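Local coordinates for putative uncharacterized protein PH0734 (Pyrococcus horikoshii, PDB 3D79) that is of uncharacterised function but carries a PUA domain and, like other proteins of that family, probably binds RNA, at residues Gly139-Gly151 / Arg159-Asp171. Sequence-based numbering, arbitrary orientation.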
ATOM      1  N   GLY A 139       9.629   2.061 -10.730  1.00 24.39           N
ATOM      2  CA  GLY A 139       8.464   2.379  -9.926  1.00 23.19           C
ATOM      3  C   GLY A 139       7.786   1.115  -9.444  1.00 22.05           C
ATOM      4  O   GLY A 139       6.559   1.069  -9.336  1.00 22.68           O
ATOM      5  N   ARG A 140       8.588   0.085  -9.171  1.00 20.69           N
ATOM      6  CA  ARG A 140       8.076  -1.150  -8.593  1.00 19.15           C
ATOM      7  C   ARG A 140       7.835  -0.919  -7.108  1.00 17.96           C
ATOM      8  O   ARG A 140       8.683  -0.342  -6.430  1.00 16.96           O
ATOM      9  CB  ARG A 140       9.057  -2.318  -8.760  1.00 19.52           C
ATOM     10  CG  ARG A 140       9.291  -2.786 -10.190  1.00 20.94           C
ATOM     11  CD  ARG A 140       7.983  -3.021 -10.931  1.00 23.00           C
ATOM     12  NE  ARG A 140       8.174  -3.907 -12.081  1.00 25.36           N
ATOM     13  CZ  ARG A 140       7.236  -4.196 -12.978  1.00 26.62           C
ATOM     14  NH1 ARG A 140       6.026  -3.661 -12.881  1.00 26.58           N
ATOM     15  NH2 ARG A 140       7.513  -5.023 -13.982  1.00 27.55           N
ATOM     16  N   PRO A 141       6.670  -1.354  -6.607  1.00 17.26           N
ATOM     17  CA  PRO A 141       6.414  -1.196  -5.176  1.00 16.57           C
ATOM     18  C   PRO A 141       7.176  -2.230  -4.360  1.00 16.11           C
ATOM     19  O   PRO A 141       7.310  -3.387  -4.778  1.00 16.72           O
ATOM     20  CB  PRO A 141       4.909  -1.421  -5.073  1.00 16.67           C
ATOM     21  CG  PRO A 141       4.622  -2.401  -6.169  1.00 17.16           C
ATOM     22  CD  PRO A 141       5.533  -1.990  -7.300  1.00 17.21           C
ATOM     23  N   LEU A 142       7.682  -1.799  -3.207  1.00 15.27           N
ATOM     24  CA  LEU A 142       8.486  -2.651  -2.345  1.00 14.67           C
ATOM     25  C   LEU A 142       7.718  -3.018  -1.084  1.00 14.07           C
ATOM     26  O   LEU A 142       7.933  -4.083  -0.503  1.00 14.15           O
ATOM     27  CB  LEU A 142       9.763  -1.922  -1.916  1.00 14.81           C
ATOM     28  CG  LEU A 142      10.618  -1.233  -2.977  1.00 14.72           C
ATOM     29  CD1 LEU A 142      11.753  -0.490  -2.304  1.00 15.41           C
ATOM     30  CD2 LEU A 142      11.148  -2.252  -3.980  1.00 16.19           C
ATOM     31  N   ALA A 143       6.835  -2.123  -0.660  1.00 13.66           N
ATOM     32  CA  ALA A 143       6.246  -2.229   0.676  1.00 13.03           C
ATOM     33  C   ALA A 143       5.065  -1.298   0.862  1.00 12.96           C
ATOM     34  O   ALA A 143       4.867  -0.359   0.092  1.00 12.72           O
ATOM     35  CB  ALA A 143       7.307  -1.917   1.737  1.00 13.20           C
ATOM     36  N   ILE A 144       4.293  -1.568   1.913  1.00 12.55           N
ATOM     37  CA  ILE A 144       3.271  -0.651   2.378  1.00 12.57           C
ATOM     38  C   ILE A 144       3.484  -0.437   3.871  1.00 12.57           C
ATOM     39  O   ILE A 144       4.109  -1.276   4.542  1.00 12.54           O
ATOM     40  CB  ILE A 144       1.827  -1.150   2.080  1.00 12.60           C
ATOM     41  CG1 ILE A 144       1.554  -2.507   2.735  1.00 12.77           C
ATOM     42  CG2 ILE A 144       1.588  -1.236   0.556  1.00 13.28           C
ATOM     43  CD1 ILE A 144       0.071  -2.879   2.787  1.00 12.89           C
ATOM     44  N   GLY A 145       2.987   0.680   4.381  1.00 12.68           N
ATOM     45  CA  GLY A 145       3.189   0.997   5.792  1.00 13.37           C
ATOM     46  C   GLY A 145       2.506   2.255   6.267  1.00 13.76           C
ATOM     47  O   GLY A 145       1.620   2.797   5.604  1.00 13.51           O
ATOM     48  N   ILE A 146       2.932   2.708   7.442  1.00 14.09           N
ATOM     49  CA  ILE A 146       2.362   3.871   8.091  1.00 15.13           C
ATOM     50  C   ILE A 146       3.400   4.980   8.132  1.00 14.90           C
ATOM     51  O   ILE A 146       4.536   4.764   8.579  1.00 15.12           O
ATOM     52  CB  ILE A 146       1.915   3.540   9.539  1.00 14.70           C
ATOM     53  CG1 ILE A 146       0.941   2.356   9.534  1.00 16.12           C
ATOM     54  CG2 ILE A 146       1.306   4.779  10.210  1.00 16.04           C
ATOM     55  CD1 ILE A 146       0.551   1.850  10.916  1.00 16.86           C
ATOM     56  N   ALA A 147       3.005   6.160   7.660  1.00 15.10           N
ATOM     57  CA  ALA A 147       3.870   7.333   7.677  1.00 15.38           C
ATOM     58  C   ALA A 147       4.164   7.778   9.104  1.00 15.69           C
ATOM     59  O   ALA A 147       3.252   7.912   9.923  1.00 16.06           O
ATOM     60  CB  ALA A 147       3.235   8.465   6.911  1.00 15.21           C
ATOM     61  N   LEU A 148       5.448   7.985   9.391  1.00 16.25           N
ATOM     62  CA  LEU A 148       5.892   8.516  10.690  1.00 16.56           C
ATOM     63  C   LEU A 148       6.280   9.987  10.566  1.00 16.86           C
ATOM     64  O   LEU A 148       6.627  10.649  11.559  1.00 17.53           O
ATOM     65  CB  LEU A 148       7.062   7.693  11.241  1.00 16.78           C
ATOM     66  CG  LEU A 148       6.889   6.173  11.340  1.00 16.91           C
ATOM     67  CD1 LEU A 148       8.188   5.524  11.760  1.00 19.40           C
ATOM     68  CD2 LEU A 148       5.755   5.783  12.273  1.00 18.90           C
ATOM     69  N   MET A 149       6.226  10.489   9.334  1.00 17.13           N
ATOM     70  CA  MET A 149       6.463  11.889   9.008  1.00 17.21           C
ATOM     71  C   MET A 149       5.421  12.312   7.976  1.00 17.41           C
ATOM     72  O   MET A 149       4.874  11.470   7.264  1.00 17.50           O
ATOM     73  CB  MET A 149       7.849  12.070   8.380  1.00 17.25           C
ATOM     74  CG  MET A 149       9.034  11.680   9.252  1.00 16.71           C
ATOM     75  SD  MET A 149      10.543  11.674   8.265  1.00 17.28           S
ATOM     76  CE  MET A 149      11.793  11.545   9.550  1.00 17.89           C
ATOM     77  N   SER A 150       5.159  13.612   7.871  1.00 17.58           N
ATOM     78  CA  SER A 150       4.366  14.118   6.753  1.00 17.79           C
ATOM     79  C   SER A 150       5.166  13.943   5.457  1.00 17.90           C
ATOM     80  O   SER A 150       6.391  13.786   5.495  1.00 17.54           O
ATOM     81  CB  SER A 150       4.022  15.590   6.959  1.00 18.31           C
ATOM     82  OG  SER A 150       5.179  16.395   6.793  1.00 18.78           O
ATOM     83  N   GLY A 151       4.477  13.975   4.318  1.00 17.63           N
ATOM     84  CA  GLY A 151       5.139  13.917   3.014  1.00 17.97           C
ATOM     85  C   GLY A 151       6.158  15.028   2.823  1.00 18.21           C
ATOM     86  O   GLY A 151       7.255  14.794   2.310  1.00 18.06           O
ATOM     87  N   ARG A 159      17.382  12.573   7.846  1.00 15.78           N
ATOM     88  CA  ARG A 159      17.541  11.760   9.057  1.00 15.63           C
ATOM     89  C   ARG A 159      16.194  11.438   9.682  1.00 15.68           C
ATOM     90  O   ARG A 159      15.250  12.222   9.570  1.00 16.11           O
ATOM     91  CB  ARG A 159      18.411  12.491  10.084  1.00 15.42           C
ATOM     92  CG  ARG A 159      19.858  12.656   9.653  1.00 15.24           C
ATOM     93  CD  ARG A 159      20.643  13.471  10.657  1.00 15.86           C
ATOM     94  NE  ARG A 159      20.854  12.752  11.916  1.00 15.85           N
ATOM     95  CZ  ARG A 159      21.771  11.810  12.100  1.00 16.27           C
ATOM     96  NH1 ARG A 159      22.581  11.446  11.112  1.00 16.99           N
ATOM     97  NH2 ARG A 159      21.877  11.223  13.292  1.00 18.23           N
ATOM     98  N   GLY A 160      16.109  10.284  10.341  1.00 15.77           N
ATOM     99  CA  GLY A 160      14.885   9.865  11.024  1.00 16.05           C
ATOM    100  C   GLY A 160      14.169   8.739  10.302  1.00 16.11           C
ATOM    101  O   GLY A 160      14.343   8.560   9.098  1.00 16.14           O
ATOM    102  N   LYS A 161      13.381   7.961  11.043  1.00 16.17           N
ATOM    103  CA  LYS A 161      12.527   6.939  10.422  1.00 16.35           C
ATOM    104  C   LYS A 161      11.282   7.568   9.808  1.00 15.44           C
ATOM    105  O   LYS A 161      10.562   8.337  10.467  1.00 15.12           O
ATOM    106  CB  LYS A 161      12.108   5.850  11.416  1.00 16.63           C
ATOM    107  CG  LYS A 161      11.598   4.579  10.703  1.00 17.81           C
ATOM    108  CD  LYS A 161      11.183   3.453  11.662  1.00 18.25           C
ATOM    109  CE  LYS A 161      12.391   2.786  12.327  1.00 22.48           C
ATOM    110  NZ  LYS A 161      13.479   2.406  11.383  1.00 23.78           N
ATOM    111  N   ALA A 162      11.020   7.204   8.554  1.00 14.26           N
ATOM    112  CA  ALA A 162       9.947   7.815   7.782  1.00 13.98           C
ATOM    113  C   ALA A 162       8.693   6.958   7.663  1.00 13.60           C
ATOM    114  O   ALA A 162       7.579   7.485   7.679  1.00 13.66           O
ATOM    115  CB  ALA A 162      10.454   8.185   6.408  1.00 13.58           C
ATOM    116  N   VAL A 163       8.872   5.648   7.520  1.00 13.21           N
ATOM    117  CA  VAL A 163       7.734   4.740   7.333  1.00 13.29           C
ATOM    118  C   VAL A 163       7.902   3.467   8.145  1.00 13.45           C
ATOM    119  O   VAL A 163       8.924   2.795   8.037  1.00 13.20           O
ATOM    120  CB  VAL A 163       7.549   4.341   5.841  1.00 12.96           C
ATOM    121  CG1 VAL A 163       6.352   3.401   5.664  1.00 13.62           C
ATOM    122  CG2 VAL A 163       7.391   5.577   4.953  1.00 13.01           C
ATOM    123  N   LYS A 164       6.890   3.149   8.953  1.00 14.31           N
ATOM    124  CA  LYS A 164       6.806   1.847   9.607  1.00 14.99           C
ATOM    125  C   LYS A 164       6.191   0.854   8.628  1.00 14.89           C
ATOM    126  O   LYS A 164       4.992   0.927   8.344  1.00 15.16           O
ATOM    127  CB  LYS A 164       5.957   1.930  10.890  1.00 15.06           C
ATOM    128  CG  LYS A 164       5.936   0.641  11.710  1.00 18.16           C
ATOM    129  CD  LYS A 164       7.283   0.447  12.412  1.00 20.60           C
ATOM    130  CE  LYS A 164       7.474  -0.979  12.851  1.00 22.36           C
ATOM    131  NZ  LYS A 164       8.902  -1.268  13.125  1.00 22.25           N
ATOM    132  N   VAL A 165       7.012  -0.058   8.112  1.00 14.78           N
ATOM    133  CA  VAL A 165       6.554  -1.050   7.133  1.00 14.79           C
ATOM    134  C   VAL A 165       5.701  -2.125   7.813  1.00 15.25           C
ATOM    135  O   VAL A 165       6.053  -2.619   8.889  1.00 15.27           O
ATOM    136  CB  VAL A 165       7.730  -1.677   6.353  1.00 14.80           C
ATOM    137  CG1 VAL A 165       7.242  -2.804   5.439  1.00 14.34           C
ATOM    138  CG2 VAL A 165       8.446  -0.598   5.539  1.00 14.67           C
ATOM    139  N   ILE A 166       4.571  -2.460   7.192  1.00 14.99           N
ATOM    140  CA  ILE A 166       3.682  -3.502   7.720  1.00 15.32           C
ATOM    141  C   ILE A 166       3.572  -4.718   6.795  1.00 15.14           C
ATOM    142  O   ILE A 166       3.066  -5.769   7.191  1.00 15.13           O
ATOM    143  CB  ILE A 166       2.264  -2.945   8.064  1.00 15.41           C
ATOM    144  CG1 ILE A 166       1.505  -2.528   6.794  1.00 15.30           C
ATOM    145  CG2 ILE A 166       2.363  -1.798   9.076  1.00 15.64           C
ATOM    146  CD1 ILE A 166       0.050  -2.099   7.048  1.00 16.55           C
ATOM    147  N   HIS A 167       4.047  -4.562   5.560  1.00 14.59           N
ATOM    148  CA  HIS A 167       4.002  -5.616   4.560  1.00 14.08           C
ATOM    149  C   HIS A 167       4.966  -5.226   3.448  1.00 14.30           C
ATOM    150  O   HIS A 167       4.946  -4.088   2.977  1.00 13.74           O
ATOM    151  CB  HIS A 167       2.559  -5.818   4.048  1.00 14.21           C
ATOM    152  CG  HIS A 167       2.455  -6.618   2.783  1.00 13.65           C
ATOM    153  ND1 HIS A 167       1.599  -6.274   1.757  1.00 15.84           N
ATOM    154  CD2 HIS A 167       3.095  -7.740   2.378  1.00 13.58           C
ATOM    155  CE1 HIS A 167       1.725  -7.148   0.772  1.00 12.96           C
ATOM    156  NE2 HIS A 167       2.629  -8.043   1.121  1.00 16.55           N
ATOM    157  N   HIS A 168       5.830  -6.154   3.056  1.00 15.05           N
ATOM    158  CA  HIS A 168       6.783  -5.894   1.982  1.00 15.99           C
ATOM    159  C   HIS A 168       6.877  -7.065   1.018  1.00 16.64           C
ATOM    160  O   HIS A 168       6.537  -8.198   1.371  1.00 16.51           O
ATOM    161  CB  HIS A 168       8.167  -5.526   2.542  1.00 16.07           C
ATOM    162  CG  HIS A 168       8.833  -6.627   3.313  1.00 16.69           C
ATOM    163  ND1 HIS A 168       9.604  -7.601   2.711  1.00 17.21           N
ATOM    164  CD2 HIS A 168       8.866  -6.890   4.641  1.00 16.90           C
ATOM    165  CE1 HIS A 168      10.071  -8.423   3.636  1.00 18.05           C
ATOM    166  NE2 HIS A 168       9.632  -8.018   4.813  1.00 17.64           N
ATOM    167  N   ALA A 169       7.322  -6.783  -0.207  1.00 17.94           N
ATOM    168  CA  ALA A 169       7.566  -7.839  -1.182  1.00 18.99           C
ATOM    169  C   ALA A 169       8.574  -8.824  -0.582  1.00 20.37           C
ATOM    170  O   ALA A 169       9.500  -8.414   0.126  1.00 20.81           O
ATOM    171  CB  ALA A 169       8.082  -7.254  -2.496  1.00 19.00           C
ATOM    172  N   ARG A 170       8.370 -10.112  -0.853  1.00 21.39           N
ATOM    173  CA  ARG A 170       9.185 -11.211  -0.294  1.00 22.32           C
ATOM    174  C   ARG A 170       8.786 -11.679   1.115  1.00 22.18           C
ATOM    175  O   ARG A 170       9.355 -12.654   1.613  1.00 22.84           O
ATOM    176  CB  ARG A 170      10.688 -10.892  -0.312  1.00 22.76           C
ATOM    177  CG  ARG A 170      11.275 -10.576  -1.674  1.00 24.57           C
ATOM    178  CD  ARG A 170      12.775 -10.432  -1.541  1.00 27.78           C
ATOM    179  NE  ARG A 170      13.402  -9.938  -2.761  1.00 30.84           N
ATOM    180  CZ  ARG A 170      14.694  -9.643  -2.869  1.00 32.10           C
ATOM    181  NH1 ARG A 170      15.507  -9.790  -1.827  1.00 33.53           N
ATOM    182  NH2 ARG A 170      15.176  -9.196  -4.021  1.00 33.31           N
ATOM    183  N   ASP A 171       7.835 -11.003   1.763  1.00 21.53           N
ATOM    184  CA  ASP A 171       7.363 -11.471   3.072  1.00 21.11           C
ATOM    185  C   ASP A 171       6.339 -12.609   2.929  1.00 21.14           C
ATOM    186  O   ASP A 171       6.065 -13.066   1.816  1.00 20.86           O
ATOM    187  CB  ASP A 171       6.870 -10.312   3.972  1.00 20.67           C
ATOM    188  CG  ASP A 171       5.496  -9.773   3.579  1.00 19.37           C
ATOM    189  OD1 ASP A 171       4.827 -10.337   2.691  1.00 17.86           O
ATOM    190  OD2 ASP A 171       5.076  -8.766   4.188  1.00 17.48           O
TER
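I144 O accepts two backbone N-H groups from 159-171: a straight bond from I166 N (2.9 Å), lying in the carbonyl plane, and a weak one from H167 N. This shared acceptor marks a classic beta bulge, where the antiparallel register slips by one residue. Before it, A169 N donates to L142 O (2.8 Å) and I144 N to H167 O; beyond it, I146 and K164 exchange N-H and C=O both ways, and L148 N reaches A162 O from above the carbonyl plane (2.8 Å). The other edge of 141-147 is bonded to strand 130-135. In contrast to these satisfied backbone groups, H167 ND1 is buried without a polar partner; I144 CD1 lies 3.9 Å from this ND1, at the ring edge. The ammonium of K164 forms a salt bridge with D112. M149, extended beyond CG, sets SD against A162 CB (4.0 Å) and CE near R159 O (3.5 Å). An alanine here would lose both SD and CE and would probably leave a gap beside the A162 methyl and the R159 carbonyl. The bulged antiparallel pairing, with the chain turning a corner at I166, joins strands of the curled mixed beta-sheet at the core of the PUA fold, a pseudobarrel with flanking helices.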